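Peptidoglycan D,D-transpeptidase FtsI (Burkholderia pseudomallei, PDB 6HZI) is a penicillin-binding protein that probably cross-links the stem peptides of peptidoglycan through its D,D-transpeptidase domain. Local coordinates at residues 20-25 and 34-39; 62-67 and 263-268; 234-239 and 283-288; 251-256 and 320-325. All coordinates share one frame; numbering follows the deposited sequence.

Contact 1: 20-25 and 34-39; sequences TNLKAA and GAAMVI
The peptide group joining G34 to A35 has one face covered by both methyls of L22; in the sheet G34 pairs with Y52 and A35 with S295. L22 CD2 stands almost directly over the peptide, 3.6 Å from G34 C. The other methyl lies over the same face but displaced toward A35, with CD1 3.7 Å from A35 O. The L22 side chain reaches down from the helix because CG is anti to the backbone N (chi1 178°). G34, with no side chain of its own, lets it settle on the bare backbone, and the CA atoms of L22 and G34 come within 6.5 Å. Two residues further along the strand, A36 CB meets L22 CD2 at 4.1 Å, closing the patch with a purely apolar touch. The local axes of helix and strand run nearly antiparallel, at 159° and 8.4 Å apart. Within the transpeptidase fold this seats helix 12-28 on one face of the antiparallel sheet: A36 and V38 face that helix and L22 also touches V50 of strand 46-52, whereas M37 and I39 point to helix 187-198 on the other face, and N21 and A25 lean on helix 310-324.

Contact 2: 62-67 and 263-268; sequences VFEPGS and YKQVGR
E64 and Q265 reach toward each other from opposite directions, and their flat ends meet at a steep angle, the carboxylate and amide planes standing 76° apart. The amide nitrogen does not approach in the carboxylate plane. It sits over the carboxylate face, with Q265 NE2 3.1 Å from E64 CD. The same nitrogen is 3.1 Å from E64 OE1 and 3.4 Å from E64 OE2, the latter at a poor angle for a bond. Both chains are extended beyond CG, and in each CG is anti to the carbonyl carbon (chi1 -66° in E64, -69° in Q265), which lets two long side chains span backbones whose nearest CA atoms, those of E64 and Y263, are still 8.2 Å apart.

What holds the carboxylate in place comes mainly from elsewhere: OE1 is hydrogen-bonded to Y270 OH and OE2 to the backbone N of G182, so that both oxygens of this buried acid have partners. Q265, by contrast, is exposed and also touches Y270.

The setting is that of the penicillin-recognising enzymes. S67, whose OG is hydrogen-bonded to K70 NZ and to S121 OG, has the position expected of the serine of an SxxK motif, probably the nucleophile. Strand 256-266, on which Q265 lies, carries K258, probably of the K(T/S)G-type motif of this family, so the contact links the approach to the probable active-site serine with the far end of the strand bordering the cleft.

Contact 3: 234-239 and 283-288; sequences MLESVV and APMPNP
M285 lies in the turn between strands 274-283 and 290-297 of the transpeptidase fold's antiparallel sheet, and its side chain packs against L235 and E236 near the end of helix 225-238. The methionine makes its contact by bending. With CG anti to the carbonyl carbon and the chain bent at chi2 (-67°), it folds back and delivers its terminal methyl to the helix, where M285 CE lies 3.9 Å from L235 CB. L235 carries on into the core, touching Y194 and I197 of helix 187-198 and P71 of helix 70-79.

E236 takes a different shape. Its CG is anti to the backbone N (chi1 -175°), and the extended chain slides past M285 in the opposite direction, bringing E236 OE2 to 3.4 Å from M285 CB. This is a van der Waals touch; the polar bonds of the carboxylate lie elsewhere, OE1 in a salt bridge with R254 NE and OE2 hydrogen-bonded outside the two segments as well. The turn itself is shaped by two cis peptide bonds, before P284 and before P286, on either side of M285, and P286 O accepts a hydrogen bond from R232 NE of the same helix.

Near its end the helix also turns a side chain onto its own backbone: S237 OG donates to M234 O at 2.6 Å, tilted 17° from the carbonyl plane.

Contact 4: 251-256 and 320-325; sequences PGYRVG and DTLRAL
An irregular segment, 251-256, passes the last turn of helix 310-324 with the CA atoms of Y253 and L322 8.8 Å apart, and G252, at a positive phi of 103°, turns the chain just before Y253. The tyrosine bridges the gap. Over one face of its ring comes L322 CD1 in a CH-pi contact, 3.7 Å from the centroid of the Y253 ring and 17° off the normal. The methyl is offset toward the rim, so its nearest ring atom is Y253 CD1. Ring and leucine slide past each other in opposite directions, and farther along the ring L322 CB lies 3.8 Å from Y253 CZ, so stem and methyl together follow the length of the aromatic group.

In the fold, this places the tyrosine of the linker leading from helix 225-238 into strand 256-266 against the C-terminal helix, whose L322 also touches A283 of strand 274-283. The phenol end is fixed beyond the helix: Y253 OH is hydrogen-bonded to V327 O.

R323 flanks the same ring. Its CG is 3.7 Å from Y253 OH, and a bend at chi3 brings NH1 to the ring edge, near the plane, 4.2 Å from Y253 CE2. The guanidinium is turned 42° from the ring and does not stack on it. Its other terminal nitrogen is engaged within the helix: R323 NH2 forms a salt bridge with D320 OD1 at 3.2 Å, meeting the oxygen on its anti side and well out of the carboxylate plane.

In the fold
From the N terminus, contact 1 closes first, a short loop between helix 12-28 and strand 33-40, complete before any other opens. Contact 2 opens at 62-67 and waits nearly two hundred residues until strand 256-266 returns. Before it closes, contacts 3 and 4 have begun, at 234-239 and 251-256; they end beyond it, at 283-288 and 320-325, so contacts 2, 3 and 4 cross one another. The E236-R254 salt bridge and a probable M285 N to R254 O hydrogen bond join contacts 3 and 4. Contact 4 reaches back to contact 1 through N21 and D320, tying first and last helices together, while contact 2 lies across the chain's centre from contacts 3 and 4.

Contact 1: 20-25 and 34-39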
loop_
_atom_site.group_PDB
_atom_site.type_symbol
_atom_site.label_atom_id
_atom_site.label_comp_id
_atom_site.label_asym_id
_atom_site.label_seq_id
_atom_site.Cartn_x
_atom_site.Cartn_y
_atom_site.Cartn_z
ATOM N N THR A 20 8.048 8.349 -17.108
ATOM C CA THR A 20 8.233 9.836 -17.132
ATOM C C THR A 20 7.894 10.387 -15.740
ATOM O O THR A 20 8.659 11.184 -15.200
ATOM C CB THR A 20 7.404 10.528 -18.218
ATOM O OG1 THR A 20 6.072 10.080 -18.001
ATOM C CG2 THR A 20 7.812 10.146 -19.625
ATOM N N ASN A 21 6.800 9.937 -15.145
ATOM C CA ASN A 21 6.312 10.494 -13.857
ATOM C C ASN A 21 7.323 10.146 -12.762
ATOM O O ASN A 21 7.671 10.978 -11.958
ATOM C CB ASN A 21 4.890 9.991 -13.608
ATOM C CG ASN A 21 3.892 10.801 -14.399
ATOM O OD1 ASN A 21 3.914 12.001 -14.222
ATOM N ND2 ASN A 21 3.005 10.207 -15.209
ATOM N N LEU A 22 7.771 8.911 -12.718
ATOM C CA LEU A 22 8.621 8.453 -11.611
ATOM C C LEU A 22 9.943 9.194 -11.744
ATOM O O LEU A 22 10.407 9.703 -10.736
ATOM C CB LEU A 22 8.808 6.931 -11.661
ATOM C CG LEU A 22 9.721 6.406 -10.564
ATOM C CD1 LEU A 22 9.118 6.659 -9.191
ATOM C CD2 LEU A 22 10.067 4.940 -10.755
ATOM N N LYS A 23 10.493 9.262 -12.961
ATOM C CA LYS A 23 11.823 9.850 -13.220
ATOM C C LYS A 23 11.765 11.337 -12.861
ATOM O O LYS A 23 12.685 11.818 -12.135
ATOM C CB LYS A 23 12.209 9.671 -14.685
ATOM C CG LYS A 23 13.672 9.924 -14.993
ATOM C CD LYS A 23 14.060 9.630 -16.428
ATOM C CE LYS A 23 15.374 10.306 -16.777
ATOM N NZ LYS A 23 15.942 9.842 -18.064
ATOM N N ALA A 24 10.730 12.038 -13.343
ATOM C CA ALA A 24 10.492 13.477 -13.054
ATOM C C ALA A 24 10.530 13.710 -11.537
ATOM O O ALA A 24 11.167 14.686 -11.119
ATOM C CB ALA A 24 9.186 13.950 -13.638
ATOM N N ALA A 25 9.880 12.836 -10.757
ATOM C CA ALA A 25 9.783 12.900 -9.282
ATOM C C ALA A 25 11.164 12.695 -8.678
ATOM O O ALA A 25 11.596 13.494 -7.791
ATOM C CB ALA A 25 8.842 11.834 -8.774
ATOM N N GLY A 34 13.835 5.570 -7.206
ATOM C CA GLY A 34 12.377 5.454 -7.231
ATOM C C GLY A 34 11.944 4.138 -7.835
ATOM O O GLY A 34 12.709 3.573 -8.642
ATOM N N ALA A 35 10.737 3.685 -7.488
ATOM C CA ALA A 35 10.105 2.499 -8.104
ATOM C C ALA A 35 8.613 2.778 -8.227
ATOM O O ALA A 35 8.062 3.557 -7.395
ATOM C CB ALA A 35 10.416 1.290 -7.274
ATOM N N ALA A 36 8.001 2.230 -9.267
ATOM C CA ALA A 36 6.551 2.330 -9.468
ATOM C C ALA A 36 6.057 1.188 -10.363
ATOM O O ALA A 36 6.851 0.659 -11.159
ATOM C CB ALA A 36 6.239 3.700 -10.005
ATOM N N MET A 37 4.786 0.810 -10.207
ATOM C CA MET A 37 4.172 -0.268 -11.005
ATOM C C MET A 37 2.645 -0.145 -10.988
ATOM O O MET A 37 2.099 0.439 -10.032
ATOM C CB MET A 37 4.624 -1.644 -10.478
ATOM C CG MET A 37 3.996 -2.079 -9.170
ATOM S SD MET A 37 4.624 -3.654 -8.574
ATOM C CE MET A 37 3.836 -4.791 -9.719
ATOM N N VAL A 38 2.010 -0.692 -12.023
ATOM C CA VAL A 38 0.544 -0.696 -12.228
ATOM C C VAL A 38 0.149 -2.126 -12.469
ATOM O O VAL A 38 0.811 -2.773 -13.305
ATOM C CB VAL A 38 0.122 0.202 -13.400
ATOM C CG1 VAL A 38 -1.395 0.302 -13.495
ATOM C CG2 VAL A 38 0.719 1.606 -13.238
ATOM N N ILE A 39 -0.877 -2.558 -11.749
ATOM C CA ILE A 39 -1.521 -3.897 -11.838
ATOM C C ILE A 39 -2.967 -3.711 -12.287
ATOM O O ILE A 39 -3.692 -2.855 -11.705
ATOM C CB ILE A 39 -1.483 -4.580 -10.472
ATOM C CG1 ILE A 39 -0.046 -4.632 -9.949
ATOM C CG2 ILE A 39 -2.130 -5.938 -10.589
ATOM C CD1 ILE A 39 0.158 -5.442 -8.667
#

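Contact 2: 62-67 and 263-268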
loop_
_atom_site.group_PDB
_atom_site.type_symbol
_atom_site.label_atom_id
_atom_site.label_comp_id
_atom_site.label_asym_id
_atom_site.label_seq_id
_atom_site.Cartn_x
_atom_site.Cartn_y
_atom_site.Cartn_z
ATOM N N VAL A 62 13.877 -4.256 0.089
ATOM C CA VAL A 62 12.845 -4.492 1.133
ATOM C C VAL A 62 12.968 -3.375 2.150
ATOM O O VAL A 62 14.084 -2.889 2.305
ATOM C CB VAL A 62 13.029 -5.853 1.802
ATOM C CG1 VAL A 62 12.877 -6.936 0.762
ATOM C CG2 VAL A 62 14.373 -5.932 2.529
ATOM N N PHE A 63 11.853 -3.000 2.776
ATOM C CA PHE A 63 11.762 -1.884 3.745
ATOM C C PHE A 63 10.591 -2.133 4.685
ATOM O O PHE A 63 9.717 -2.998 4.417
ATOM C CB PHE A 63 11.539 -0.542 3.053
ATOM C CG PHE A 63 10.485 -0.534 1.975
ATOM C CD1 PHE A 63 10.792 -0.904 0.663
ATOM C CD2 PHE A 63 9.202 -0.067 2.244
ATOM C CE1 PHE A 63 9.822 -0.855 -0.330
ATOM C CE2 PHE A 63 8.253 0.012 1.237
ATOM C CZ PHE A 63 8.557 -0.403 -0.035
ATOM N N GLU A 64 10.552 -1.343 5.747
ATOM C CA GLU A 64 9.410 -1.338 6.677
ATOM C C GLU A 64 8.272 -0.584 6.001
ATOM O O GLU A 64 8.422 0.555 5.548
ATOM C CB GLU A 64 9.915 -0.755 7.981
ATOM C CG GLU A 64 10.945 -1.649 8.633
ATOM C CD GLU A 64 11.303 -1.121 10.004
ATOM O OE1 GLU A 64 11.857 0.027 10.063
ATOM O OE2 GLU A 64 10.921 -1.809 10.997
ATOM N N PRO A 65 7.133 -1.255 5.784
ATOM C CA PRO A 65 6.032 -0.661 5.019
ATOM C C PRO A 65 5.332 0.490 5.767
ATOM O O PRO A 65 4.724 1.348 5.129
ATOM C CB PRO A 65 5.088 -1.850 4.837
ATOM C CG PRO A 65 5.408 -2.760 6.028
ATOM C CD PRO A 65 6.904 -2.648 6.181
ATOM N N GLY A 66 5.422 0.508 7.110
ATOM C CA GLY A 66 4.842 1.594 7.913
ATOM C C GLY A 66 3.333 1.629 7.762
ATOM O O GLY A 66 2.710 0.587 7.706
ATOM N N SER A 67 2.761 2.813 7.624
ATOM C CA SER A 67 1.295 3.032 7.692
ATOM C C SER A 67 0.549 2.322 6.543
ATOM O O SER A 67 -0.664 2.207 6.610
ATOM C CB SER A 67 1.046 4.511 7.714
ATOM O OG SER A 67 1.344 5.001 8.990
ATOM N N TYR A 263 12.293 4.899 7.624
ATOM C CA TYR A 263 13.500 5.695 7.960
ATOM C C TYR A 263 14.684 4.749 7.934
ATOM O O TYR A 263 14.398 3.567 8.190
ATOM C CB TYR A 263 13.332 6.360 9.322
ATOM C CG TYR A 263 12.158 7.298 9.395
ATOM C CD1 TYR A 263 12.274 8.639 9.030
ATOM C CD2 TYR A 263 10.935 6.828 9.848
ATOM C CE1 TYR A 263 11.190 9.494 9.127
ATOM C CE2 TYR A 263 9.842 7.664 9.946
ATOM C CZ TYR A 263 9.973 8.986 9.576
ATOM O OH TYR A 263 8.855 9.749 9.672
ATOM N N LYS A 264 15.897 5.230 7.607
ATOM C CA LYS A 264 17.128 4.389 7.609
ATOM C C LYS A 264 17.324 3.837 9.016
ATOM O O LYS A 264 17.383 4.658 9.952
ATOM C CB LYS A 264 18.394 5.156 7.234
ATOM C CG LYS A 264 18.513 5.495 5.761
ATOM C CD LYS A 264 19.819 6.172 5.419
ATOM C CE LYS A 264 19.780 6.720 4.014
ATOM N NZ LYS A 264 21.030 7.414 3.619
ATOM N N GLN A 265 17.366 2.507 9.140
ATOM C CA GLN A 265 17.719 1.799 10.398
ATOM C C GLN A 265 19.174 2.193 10.729
ATOM O O GLN A 265 19.912 2.610 9.807
ATOM C CB GLN A 265 17.395 0.299 10.267
ATOM C CG GLN A 265 15.889 0.005 10.212
ATOM C CD GLN A 265 15.540 -1.466 10.236
ATOM O OE1 GLN A 265 16.372 -2.323 9.958
ATOM N NE2 GLN A 265 14.307 -1.778 10.595
ATOM N N VAL A 266 19.524 2.213 12.019
ATOM C CA VAL A 266 20.914 2.414 12.542
ATOM C C VAL A 266 21.163 1.309 13.592
ATOM O O VAL A 266 21.643 1.641 14.693
ATOM C CB VAL A 266 21.108 3.856 13.083
ATOM C CG1 VAL A 266 22.458 4.071 13.760
ATOM C CG2 VAL A 266 20.904 4.911 11.992
ATOM N N GLY A 267 20.808 0.050 13.267
ATOM C CA GLY A 267 20.818 -1.117 14.178
ATOM C C GLY A 267 19.641 -1.127 15.152
ATOM O O GLY A 267 18.923 -2.138 15.176
ATOM N N ARG A 268 19.466 -0.061 15.951
ATOM C CA ARG A 268 18.409 0.082 16.998
ATOM C C ARG A 268 17.621 1.391 16.822
ATOM O O ARG A 268 16.458 1.389 17.254
ATOM C CB ARG A 268 19.034 0.013 18.397
ATOM C CG ARG A 268 19.585 -1.365 18.736
ATOM C CD ARG A 268 20.353 -1.417 20.039
ATOM N NE ARG A 268 20.941 -2.736 20.226
ATOM C CZ ARG A 268 21.630 -3.113 21.293
ATOM N NH1 ARG A 268 21.824 -2.265 22.287
ATOM N NH2 ARG A 268 22.121 -4.337 21.371
#

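Contact 3: 234-239 and 283-288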
loop_
_atom_site.group_PDB
_atom_site.type_symbol
_atom_site.label_atom_id
_atom_site.label_comp_id
_atom_site.label_asym_id
_atom_site.label_seq_id
_atom_site.Cartn_x
_atom_site.Cartn_y
_atom_site.Cartn_z
ATOM N N MET A 234 -12.824 3.344 3.107
ATOM C CA MET A 234 -11.824 3.967 3.986
ATOM C C MET A 234 -10.624 4.479 3.163
ATOM O O MET A 234 -10.119 5.561 3.492
ATOM C CB MET A 234 -11.361 2.963 5.046
ATOM C CG MET A 234 -12.430 2.580 6.034
ATOM S SD MET A 234 -11.848 1.160 7.041
ATOM C CE MET A 234 -13.380 0.675 7.846
ATOM N N LEU A 235 -10.109 3.741 2.169
ATOM C CA LEU A 235 -8.926 4.246 1.404
ATOM C C LEU A 235 -9.309 5.550 0.695
ATOM O O LEU A 235 -8.476 6.477 0.613
ATOM C CB LEU A 235 -8.418 3.200 0.402
ATOM C CG LEU A 235 -7.816 1.943 1.045
ATOM C CD1 LEU A 235 -7.521 0.875 0.001
ATOM C CD2 LEU A 235 -6.582 2.256 1.891
ATOM N N GLU A 236 -10.535 5.635 0.202
ATOM C CA GLU A 236 -11.064 6.870 -0.434
ATOM C C GLU A 236 -11.058 8.014 0.597
ATOM O O GLU A 236 -10.598 9.145 0.266
ATOM C CB GLU A 236 -12.417 6.584 -1.053
ATOM C CG GLU A 236 -12.935 7.788 -1.811
ATOM C CD GLU A 236 -14.080 7.473 -2.764
ATOM O OE1 GLU A 236 -14.408 8.385 -3.582
ATOM O OE2 GLU A 236 -14.618 6.283 -2.711
ATOM N N SER A 237 -11.393 7.735 1.849
ATOM C CA SER A 237 -11.472 8.823 2.848
ATOM C C SER A 237 -10.078 9.436 3.050
ATOM O O SER A 237 -9.997 10.652 3.376
ATOM C CB SER A 237 -12.102 8.354 4.113
ATOM O OG SER A 237 -11.238 7.491 4.866
ATOM N N VAL A 238 -9.006 8.670 2.830
ATOM C CA VAL A 238 -7.593 9.143 3.050
ATOM C C VAL A 238 -7.264 10.349 2.152
ATOM O O VAL A 238 -6.425 11.192 2.566
ATOM C CB VAL A 238 -6.589 8.014 2.768
ATOM C CG1 VAL A 238 -5.168 8.542 2.638
ATOM C CG2 VAL A 238 -6.672 6.916 3.818
ATOM N N VAL A 239 -7.836 10.379 0.944
ATOM C CA VAL A 239 -7.466 11.346 -0.111
ATOM C C VAL A 239 -8.547 12.414 -0.193
ATOM O O VAL A 239 -8.679 13.027 -1.224
ATOM C CB VAL A 239 -7.233 10.613 -1.432
ATOM C CG1 VAL A 239 -6.752 11.556 -2.518
ATOM C CG2 VAL A 239 -6.210 9.507 -1.238
ATOM N N ALA A 283 -7.842 2.799 -8.281
ATOM C CA ALA A 283 -8.753 3.764 -8.930
ATOM C C ALA A 283 -9.375 3.045 -10.107
ATOM O O ALA A 283 -8.800 2.058 -10.557
ATOM C CB ALA A 283 -8.029 5.004 -9.381
ATOM N N PRO A 284 -10.566 3.491 -10.582
ATOM C CA PRO A 284 -11.382 4.471 -9.856
ATOM C C PRO A 284 -12.214 3.743 -8.789
ATOM O O PRO A 284 -12.530 2.591 -9.002
ATOM C CB PRO A 284 -12.239 5.108 -10.961
ATOM C CG PRO A 284 -12.341 4.077 -12.053
ATOM C CD PRO A 284 -11.172 3.123 -11.871
ATOM N N MET A 285 -12.514 4.383 -7.657
ATOM C CA MET A 285 -13.449 3.799 -6.634
ATOM C C MET A 285 -14.911 3.987 -7.072
ATOM O O MET A 285 -15.248 4.939 -7.769
ATOM C CB MET A 285 -13.227 4.473 -5.272
ATOM C CG MET A 285 -11.825 4.273 -4.714
ATOM S SD MET A 285 -11.513 2.538 -4.281
ATOM C CE MET A 285 -10.226 2.827 -3.064
ATOM N N PRO A 286 -15.870 3.152 -6.636
ATOM C CA PRO A 286 -15.613 2.070 -5.674
ATOM C C PRO A 286 -15.124 0.734 -6.266
ATOM O O PRO A 286 -14.809 -0.129 -5.491
ATOM C CB PRO A 286 -17.021 1.816 -5.092
ATOM C CG PRO A 286 -17.976 2.104 -6.271
ATOM C CD PRO A 286 -17.296 3.245 -7.026
ATOM N N ASN A 287 -15.095 0.572 -7.592
ATOM C CA ASN A 287 -14.663 -0.688 -8.255
ATOM C C ASN A 287 -13.412 -0.442 -9.088
ATOM O O ASN A 287 -13.483 -0.043 -10.245
ATOM C CB ASN A 287 -15.733 -1.249 -9.179
ATOM C CG ASN A 287 -17.079 -1.348 -8.496
ATOM O OD1 ASN A 287 -17.263 -2.161 -7.589
ATOM N ND2 ASN A 287 -18.014 -0.523 -8.948
ATOM N N PRO A 288 -12.216 -0.645 -8.515
ATOM C CA PRO A 288 -11.004 -0.208 -9.187
ATOM C C PRO A 288 -10.627 -1.060 -10.411
ATOM O O PRO A 288 -10.896 -2.223 -10.468
ATOM C CB PRO A 288 -9.962 -0.289 -8.069
ATOM C CG PRO A 288 -10.486 -1.390 -7.149
ATOM C CD PRO A 288 -11.990 -1.204 -7.178
#

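Contact 4: 251-256 and 320-325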
loop_
_atom_site.group_PDB
_atom_site.type_symbol
_atom_site.label_atom_id
_atom_site.label_comp_id
_atom_site.label_asym_id
_atom_site.label_seq_id
_atom_site.Cartn_x
_atom_site.Cartn_y
_atom_site.Cartn_z
ATOM N N PRO A 251 -7.696 14.655 -10.165
ATOM C CA PRO A 251 -8.779 15.430 -10.770
ATOM C C PRO A 251 -9.566 14.503 -11.699
ATOM O O PRO A 251 -8.978 13.849 -12.551
ATOM C CB PRO A 251 -8.028 16.566 -11.490
ATOM C CG PRO A 251 -6.675 16.707 -10.737
ATOM C CD PRO A 251 -6.359 15.291 -10.285
ATOM N N GLY A 252 -10.861 14.397 -11.458
ATOM C CA GLY A 252 -11.788 13.742 -12.391
ATOM C C GLY A 252 -12.167 12.357 -11.926
ATOM O O GLY A 252 -13.181 11.819 -12.460
ATOM N N TYR A 253 -11.370 11.763 -11.021
ATOM C CA TYR A 253 -11.566 10.356 -10.584
ATOM C C TYR A 253 -11.591 10.246 -9.058
ATOM O O TYR A 253 -10.871 10.945 -8.301
ATOM C CB TYR A 253 -10.489 9.429 -11.140
ATOM C CG TYR A 253 -10.380 9.394 -12.642
ATOM C CD1 TYR A 253 -11.138 8.514 -13.401
ATOM C CD2 TYR A 253 -9.479 10.216 -13.297
ATOM C CE1 TYR A 253 -11.035 8.482 -14.781
ATOM C CE2 TYR A 253 -9.354 10.192 -14.677
ATOM C CZ TYR A 253 -10.150 9.341 -15.423
ATOM O OH TYR A 253 -9.989 9.358 -16.783
ATOM N N ARG A 254 -12.462 9.365 -8.610
ATOM C CA ARG A 254 -12.427 8.833 -7.230
ATOM C C ARG A 254 -11.275 7.817 -7.126
ATOM O O ARG A 254 -11.227 6.825 -7.917
ATOM C CB ARG A 254 -13.787 8.213 -6.894
ATOM C CG ARG A 254 -14.922 9.226 -6.856
ATOM C CD ARG A 254 -16.266 8.543 -6.705
ATOM N NE ARG A 254 -16.304 7.792 -5.476
ATOM C CZ ARG A 254 -17.247 6.919 -5.199
ATOM N NH1 ARG A 254 -18.260 6.780 -6.019
ATOM N NH2 ARG A 254 -17.198 6.180 -4.108
ATOM N N VAL A 255 -10.396 8.063 -6.172
ATOM C CA VAL A 255 -9.218 7.223 -5.864
ATOM C C VAL A 255 -9.132 7.004 -4.347
ATOM O O VAL A 255 -9.747 7.745 -3.581
ATOM C CB VAL A 255 -7.940 7.910 -6.357
ATOM C CG1 VAL A 255 -8.042 8.300 -7.815
ATOM C CG2 VAL A 255 -7.547 9.108 -5.508
ATOM N N GLY A 256 -8.330 6.032 -3.935
ATOM C CA GLY A 256 -8.094 5.724 -2.530
ATOM C C GLY A 256 -6.733 5.092 -2.423
ATOM O O GLY A 256 -6.311 4.442 -3.385
ATOM N N ASP A 320 -2.981 9.732 -15.767
ATOM C CA ASP A 320 -2.485 9.502 -17.152
ATOM C C ASP A 320 -2.947 8.101 -17.555
ATOM O O ASP A 320 -3.398 7.916 -18.682
ATOM C CB ASP A 320 -0.969 9.726 -17.278
ATOM C CG ASP A 320 -0.553 11.181 -17.118
ATOM O OD1 ASP A 320 -1.416 12.055 -17.327
ATOM O OD2 ASP A 320 0.626 11.439 -16.755
ATOM N N THR A 321 -2.831 7.132 -16.649
ATOM C CA THR A 321 -3.075 5.713 -17.009
ATOM C C THR A 321 -4.561 5.520 -17.322
ATOM O O THR A 321 -4.905 4.747 -18.253
ATOM C CB THR A 321 -2.653 4.755 -15.893
ATOM O OG1 THR A 321 -1.238 4.798 -15.697
ATOM C CG2 THR A 321 -3.050 3.346 -16.236
ATOM N N LEU A 322 -5.426 6.122 -16.505
ATOM C CA LEU A 322 -6.884 5.938 -16.655
ATOM C C LEU A 322 -7.299 6.637 -17.956
ATOM O O LEU A 322 -8.027 5.992 -18.744
ATOM C CB LEU A 322 -7.615 6.516 -15.436
ATOM C CG LEU A 322 -7.583 5.667 -14.163
ATOM C CD1 LEU A 322 -8.309 6.388 -13.036
ATOM C CD2 LEU A 322 -8.214 4.295 -14.389
ATOM N N ARG A 323 -6.812 7.861 -18.216
ATOM C CA ARG A 323 -7.034 8.504 -19.559
ATOM C C ARG A 323 -6.587 7.576 -20.704
ATOM O O ARG A 323 -7.466 7.178 -21.494
ATOM C CB ARG A 323 -6.391 9.881 -19.592
ATOM C CG ARG A 323 -7.201 10.854 -18.748
ATOM C CD ARG A 323 -6.673 12.233 -19.009
ATOM N NE ARG A 323 -5.459 12.481 -18.246
ATOM C CZ ARG A 323 -5.448 12.808 -16.966
ATOM N NH1 ARG A 323 -6.602 12.884 -16.316
ATOM N NH2 ARG A 323 -4.293 13.033 -16.348
ATOM N N ALA A 324 -5.336 7.090 -20.670
ATOM C CA ALA A 324 -4.743 6.093 -21.604
ATOM C C ALA A 324 -5.604 4.835 -21.771
ATOM O O ALA A 324 -5.529 4.257 -22.824
ATOM C CB ALA A 324 -3.365 5.729 -21.142
ATOM N N LEU A 325 -6.408 4.444 -20.788
ATOM C CA LEU A 325 -7.314 3.268 -20.847
ATOM C C LEU A 325 -8.728 3.685 -21.297
ATOM O O LEU A 325 -9.643 2.823 -21.287
ATOM C CB LEU A 325 -7.323 2.663 -19.440
ATOM C CG LEU A 325 -6.067 1.881 -19.062
ATOM C CD1 LEU A 325 -6.131 1.409 -17.625
ATOM C CD2 LEU A 325 -5.853 0.695 -19.983
#